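Local atomic coordinates of superoxide dismutase [Mn/Fe] (Porphyromonas gingivalis, PDB entry 1UES), a protein that destroys superoxide radicals by dismuting them to oxygen and hydrogen peroxide at a manganese or iron ion, one per subunit of a homodimer. Residues Leu42-Ile56 and Gly63-Asn75. The protein carries 1 engineered substitution. Residues are numbered along the deposited sequence; the frame is centred on the assembly and turned at random.
Sequences LIIGTEFENADLNTI and GIFNNAGQTLNHN. With MN (manganese (II) ion), chain E.
Within the N-terminal alpha-hairpin domain, the end of helix 21-42, the turn-rich connection that follows and the first turn of helix 53-59 pack apolar side chains against helix 62-79. I64 enters the loop: its CD1 meets T46 CG2 tip to tip at 3.8 Å, its CG1 lies 3.7 Å from L42 CB, and the I56 side chain crosses that of I64 at about a right angle, with their CG2 methyls 3.7 Å apart. I56 CG2 also touches A68 CB (3.6 Å) and lies over one face of the F48 ring, offset toward the rim. T46 OG1 donates to I43 O, and by accepting from F48 N (3.0 Å) it forms an ST turn. Farther along, L53 is a knob among A68, T71, L72 and N75. Its CG is anti to the backbone N (chi1 -174°), which with chi2 of 56° brings CD2 to T71 CG2 (3.7 Å) and N75 ND2, while CD1 approaches A68 O to 3.8 Å. H74 NE2 binds manganese at 2.2 Å, and its ND1 donates to Q70 O, which lies nearly in the imidazole plane. H27, D157 and H161 complete the protein ligands of the metal site characteristic of iron/manganese superoxide dismutases.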
loop_
_atom_site.group_PDB
_atom_site.type_symbol
_atom_site.label_atom_id
_atom_site.label_comp_id
_atom_site.label_asym_id
_atom_site.label_seq_id
_atom_site.Cartn_x
_atom_site.Cartn_y
_atom_site.Cartn_z
ATOM N N LEU A 42 0.010 -13.204 -17.456
ATOM C CA LEU A 42 1.440 -13.009 -17.512
ATOM C C LEU A 42 2.297 -14.248 -17.647
ATOM O O LEU A 42 3.445 -14.150 -18.111
ATOM C CB LEU A 42 1.923 -12.196 -16.309
ATOM C CG LEU A 42 1.393 -10.776 -16.129
ATOM C CD1 LEU A 42 1.744 -10.331 -14.718
ATOM C CD2 LEU A 42 1.968 -9.836 -17.171
ATOM N N ILE A 43 1.786 -15.411 -17.267
ATOM C CA ILE A 43 2.635 -16.593 -17.370
ATOM C C ILE A 43 2.598 -17.243 -18.736
ATOM O O ILE A 43 3.423 -18.107 -19.037
ATOM C CB ILE A 43 2.314 -17.651 -16.306
ATOM C CG1 ILE A 43 0.849 -18.087 -16.395
ATOM C CG2 ILE A 43 2.647 -17.079 -14.930
ATOM C CD1 ILE A 43 0.453 -19.104 -15.293
ATOM N N ILE A 44 1.651 -16.832 -19.568
ATOM C CA ILE A 44 1.583 -17.379 -20.920
ATOM C C ILE A 44 2.878 -17.011 -21.660
ATOM O O ILE A 44 3.273 -15.835 -21.701
ATOM C CB ILE A 44 0.394 -16.778 -21.703
ATOM C CG1 ILE A 44 -0.919 -17.230 -21.073
ATOM C CG2 ILE A 44 0.488 -17.174 -23.177
ATOM C CD1 ILE A 44 -2.097 -16.384 -21.488
ATOM N N GLY A 45 3.538 -18.010 -22.237
ATOM C CA GLY A 45 4.754 -17.743 -22.989
ATOM C C GLY A 45 6.014 -17.698 -22.154
ATOM O O GLY A 45 7.069 -17.314 -22.651
ATOM N N THR A 46 5.906 -18.073 -20.878
ATOM C CA THR A 46 7.071 -18.089 -20.000
ATOM C C THR A 46 7.315 -19.511 -19.499
ATOM O O THR A 46 6.525 -20.417 -19.748
ATOM C CB THR A 46 6.833 -17.222 -18.758
ATOM O OG1 THR A 46 5.938 -17.913 -17.883
ATOM C CG2 THR A 46 6.261 -15.882 -19.126
ATOM N N GLU A 47 8.410 -19.710 -18.764
ATOM C CA GLU A 47 8.715 -21.032 -18.211
ATOM C C GLU A 47 7.745 -21.469 -17.099
ATOM O O GLU A 47 7.824 -22.599 -16.596
ATOM C CB GLU A 47 10.145 -21.039 -17.653
ATOM C CG GLU A 47 10.296 -20.221 -16.368
ATOM C CD GLU A 47 11.744 -19.879 -16.073
ATOM O OE1 GLU A 47 12.309 -19.050 -16.809
ATOM O OE2 GLU A 47 12.303 -20.440 -15.111
ATOM N N PHE A 48 6.831 -20.580 -16.710
ATOM C CA PHE A 48 5.871 -20.882 -15.654
ATOM C C PHE A 48 4.495 -21.299 -16.170
ATOM O O PHE A 48 3.560 -21.476 -15.384
ATOM C CB PHE A 48 5.713 -19.668 -14.751
ATOM C CG PHE A 48 6.996 -19.221 -14.128
ATOM C CD1 PHE A 48 7.640 -20.037 -13.198
ATOM C CD2 PHE A 48 7.570 -18.005 -14.482
ATOM C CE1 PHE A 48 8.847 -19.645 -12.625
ATOM C CE2 PHE A 48 8.789 -17.600 -13.908
ATOM C CZ PHE A 48 9.424 -18.425 -12.981
ATOM N N GLU A 49 4.388 -21.479 -17.483
ATOM C CA GLU A 49 3.135 -21.863 -18.119
ATOM C C GLU A 49 2.430 -23.021 -17.454
ATOM O O GLU A 49 1.209 -22.981 -17.241
ATOM C CB GLU A 49 3.381 -22.235 -19.580
ATOM C CG GLU A 49 3.512 -21.068 -20.478
ATOM C CD GLU A 49 3.494 -21.459 -21.946
ATOM O OE1 GLU A 49 3.925 -22.591 -22.305
ATOM O OE2 GLU A 49 3.042 -20.623 -22.751
ATOM N N ASN A 50 3.186 -24.054 -17.122
ATOM C CA ASN A 50 2.598 -25.230 -16.516
ATOM C C ASN A 50 3.028 -25.485 -15.086
ATOM O O ASN A 50 2.806 -26.575 -14.561
ATOM C CB ASN A 50 2.921 -26.442 -17.388
ATOM C CG ASN A 50 2.988 -26.083 -18.864
ATOM O OD1 ASN A 50 3.973 -26.386 -19.562
ATOM N ND2 ASN A 50 1.939 -25.428 -19.351
ATOM N N ALA A 51 3.631 -24.479 -14.458
ATOM C CA ALA A 51 4.130 -24.579 -13.099
ATOM C C ALA A 51 3.048 -24.412 -12.036
ATOM O O ALA A 51 2.036 -23.739 -12.252
ATOM C CB ALA A 51 5.214 -23.523 -12.880
ATOM N N ASP A 52 3.267 -25.029 -10.877
ATOM C CA ASP A 52 2.310 -24.878 -9.788
ATOM C C ASP A 52 2.605 -23.530 -9.139
ATOM O O ASP A 52 3.715 -22.974 -9.247
ATOM C CB ASP A 52 2.452 -26.007 -8.768
ATOM C CG ASP A 52 3.854 -26.125 -8.245
ATOM O OD1 ASP A 52 4.048 -26.252 -7.020
ATOM O OD2 ASP A 52 4.781 -26.102 -9.075
ATOM N N LEU A 53 1.624 -22.997 -8.435
ATOM C CA LEU A 53 1.800 -21.688 -7.824
ATOM C C LEU A 53 3.037 -21.589 -6.953
ATOM O O LEU A 53 3.796 -20.641 -7.032
ATOM C CB LEU A 53 0.544 -21.340 -7.027
ATOM C CG LEU A 53 0.486 -19.935 -6.416
ATOM C CD1 LEU A 53 0.678 -18.881 -7.482
ATOM C CD2 LEU A 53 -0.882 -19.777 -5.704
ATOM N N ASN A 54 3.247 -22.583 -6.109
ATOM C CA ASN A 54 4.410 -22.568 -5.251
ATOM C C ASN A 54 5.732 -22.419 -6.014
ATOM O O ASN A 54 6.641 -21.699 -5.588
ATOM C CB ASN A 54 4.414 -23.848 -4.443
ATOM C CG ASN A 54 4.809 -23.615 -3.031
ATOM O OD1 ASN A 54 5.868 -24.059 -2.599
ATOM N ND2 ASN A 54 3.964 -22.912 -2.291
ATOM N N THR A 55 5.845 -23.103 -7.151
ATOM C CA THR A 55 7.061 -23.024 -7.967
ATOM C C THR A 55 7.216 -21.611 -8.520
ATOM O O THR A 55 8.295 -21.042 -8.533
ATOM C CB THR A 55 6.989 -24.026 -9.143
ATOM O OG1 THR A 55 6.995 -25.360 -8.623
ATOM C CG2 THR A 55 8.165 -23.849 -10.102
ATOM N N ILE A 56 6.118 -21.026 -8.978
ATOM C CA ILE A 56 6.222 -19.680 -9.511
ATOM C C ILE A 56 6.654 -18.678 -8.437
ATOM O O ILE A 56 7.421 -17.766 -8.719
ATOM C CB ILE A 56 4.881 -19.224 -10.133
ATOM C CG1 ILE A 56 4.461 -20.210 -11.226
ATOM C CG2 ILE A 56 5.029 -17.825 -10.698
ATOM C CD1 ILE A 56 3.013 -20.004 -11.713
ATOM N N GLY A 63 6.587 -8.633 -12.511
ATOM C CA GLY A 63 5.129 -8.665 -12.477
ATOM C C GLY A 63 4.564 -10.043 -12.169
ATOM O O GLY A 63 3.547 -10.170 -11.477
ATOM N N ILE A 64 5.202 -11.071 -12.719
ATOM C CA ILE A 64 4.772 -12.433 -12.478
ATOM C C ILE A 64 4.903 -12.728 -10.995
ATOM O O ILE A 64 3.950 -13.217 -10.382
ATOM C CB ILE A 64 5.591 -13.425 -13.324
ATOM C CG1 ILE A 64 5.152 -13.278 -14.773
ATOM C CG2 ILE A 64 5.358 -14.852 -12.846
ATOM C CD1 ILE A 64 6.000 -14.065 -15.764
ATOM N N PHE A 65 6.042 -12.382 -10.402
ATOM C CA PHE A 65 6.182 -12.635 -8.993
ATOM C C PHE A 65 5.152 -11.846 -8.188
ATOM O O PHE A 65 4.586 -12.379 -7.253
ATOM C CB PHE A 65 7.555 -12.267 -8.449
ATOM C CG PHE A 65 7.642 -12.432 -6.957
ATOM C CD1 PHE A 65 7.745 -13.706 -6.390
ATOM C CD2 PHE A 65 7.521 -11.338 -6.107
ATOM C CE1 PHE A 65 7.713 -13.875 -5.003
ATOM C CE2 PHE A 65 7.493 -11.504 -4.731
ATOM C CZ PHE A 65 7.585 -12.775 -4.175
ATOM N N ASN A 66 4.937 -10.577 -8.529
ATOM C CA ASN A 66 3.968 -9.769 -7.771
ATOM C C ASN A 66 2.584 -10.410 -7.743
ATOM O O ASN A 66 1.907 -10.429 -6.693
ATOM C CB ASN A 66 3.889 -8.335 -8.347
ATOM C CG ASN A 66 5.150 -7.527 -8.070
ATOM O OD1 ASN A 66 5.911 -7.860 -7.161
ATOM N ND2 ASN A 66 5.387 -6.460 -8.864
ATOM N N ASN A 67 2.148 -10.971 -8.870
ATOM C CA ASN A 67 0.826 -11.569 -8.864
ATOM C C ASN A 67 0.814 -12.956 -8.259
ATOM O O ASN A 67 -0.131 -13.320 -7.583
ATOM C CB ASN A 67 0.233 -11.559 -10.268
ATOM C CG ASN A 67 -0.103 -10.157 -10.719
ATOM O OD1 ASN A 67 -1.087 -9.566 -10.242
ATOM N ND2 ASN A 67 0.685 -9.609 -11.642
ATOM N N ALA A 68 1.901 -13.698 -8.449
ATOM C CA ALA A 68 2.008 -15.050 -7.884
ATOM C C ALA A 68 2.058 -14.953 -6.355
ATOM O O ALA A 68 1.311 -15.655 -5.651
ATOM C CB ALA A 68 3.302 -15.738 -8.400
ATOM N N GLY A 69 2.962 -14.097 -5.858
ATOM C CA GLY A 69 3.131 -13.911 -4.432
ATOM C C GLY A 69 1.824 -13.478 -3.810
ATOM O O GLY A 69 1.459 -14.014 -2.772
ATOM N N GLN A 70 1.117 -12.550 -4.462
ATOM C CA GLN A 70 -0.168 -12.088 -3.922
ATOM C C GLN A 70 -1.196 -13.213 -3.927
ATOM O O GLN A 70 -1.966 -13.344 -2.968
ATOM C CB GLN A 70 -0.686 -10.877 -4.705
ATOM C CG GLN A 70 0.015 -9.554 -4.328
ATOM C CD GLN A 70 -0.092 -9.212 -2.828
ATOM O OE1 GLN A 70 0.617 -9.787 -2.001
ATOM N NE2 GLN A 70 -0.969 -8.275 -2.490
ATOM N N THR A 71 -1.219 -14.033 -4.979
ATOM C CA THR A 71 -2.172 -15.129 -5.015
ATOM C C THR A 71 -1.889 -16.093 -3.877
ATOM O O THR A 71 -2.775 -16.439 -3.117
ATOM C CB THR A 71 -2.150 -15.872 -6.364
ATOM O OG1 THR A 71 -2.513 -14.955 -7.385
ATOM C CG2 THR A 71 -3.152 -16.995 -6.395
ATOM N N LEU A 72 -0.635 -16.490 -3.718
ATOM C CA LEU A 72 -0.320 -17.407 -2.647
ATOM C C LEU A 72 -0.594 -16.818 -1.259
ATOM O O LEU A 72 -1.152 -17.489 -0.391
ATOM C CB LEU A 72 1.145 -17.833 -2.757
ATOM C CG LEU A 72 1.576 -18.711 -1.590
ATOM C CD1 LEU A 72 0.784 -20.002 -1.597
ATOM C CD2 LEU A 72 3.082 -18.977 -1.665
ATOM N N ASN A 73 -0.208 -15.565 -1.056
ATOM C CA ASN A 73 -0.409 -14.931 0.229
ATOM C C ASN A 73 -1.909 -14.927 0.568
ATOM O O ASN A 73 -2.298 -15.251 1.684
ATOM C CB ASN A 73 0.108 -13.466 0.224
ATOM C CG ASN A 73 1.617 -13.371 0.456
ATOM O OD1 ASN A 73 2.150 -14.105 1.271
ATOM N ND2 ASN A 73 2.289 -12.463 -0.253
ATOM N N HIS A 74 -2.746 -14.550 -0.384
ATOM C CA HIS A 74 -4.177 -14.485 -0.090
ATOM C C HIS A 74 -4.766 -15.849 0.114
ATOM O O HIS A 74 -5.660 -16.003 0.933
ATOM C CB HIS A 74 -4.924 -13.739 -1.188
ATOM C CG HIS A 74 -4.655 -12.271 -1.168
ATOM N ND1 HIS A 74 -3.598 -11.703 -1.835
ATOM C CD2 HIS A 74 -5.273 -11.264 -0.517
ATOM C CE1 HIS A 74 -3.565 -10.404 -1.600
ATOM N NE2 HIS A 74 -4.574 -10.108 -0.802
ATOM N N ASN A 75 -4.295 -16.839 -0.643
ATOM C CA ASN A 75 -4.823 -18.182 -0.477
ATOM C C ASN A 75 -4.612 -18.685 0.936
ATOM O O ASN A 75 -5.529 -19.242 1.524
ATOM C CB ASN A 75 -4.215 -19.143 -1.500
ATOM C CG ASN A 75 -4.744 -18.895 -2.910
ATOM O OD1 ASN A 75 -5.673 -18.103 -3.101
ATOM N ND2 ASN A 75 -4.163 -19.580 -3.904
HETATM MN MN MN E . -4.769 -8.289 0.418
HETATM O O HOH W 1 -2.587 -7.908 0.086
#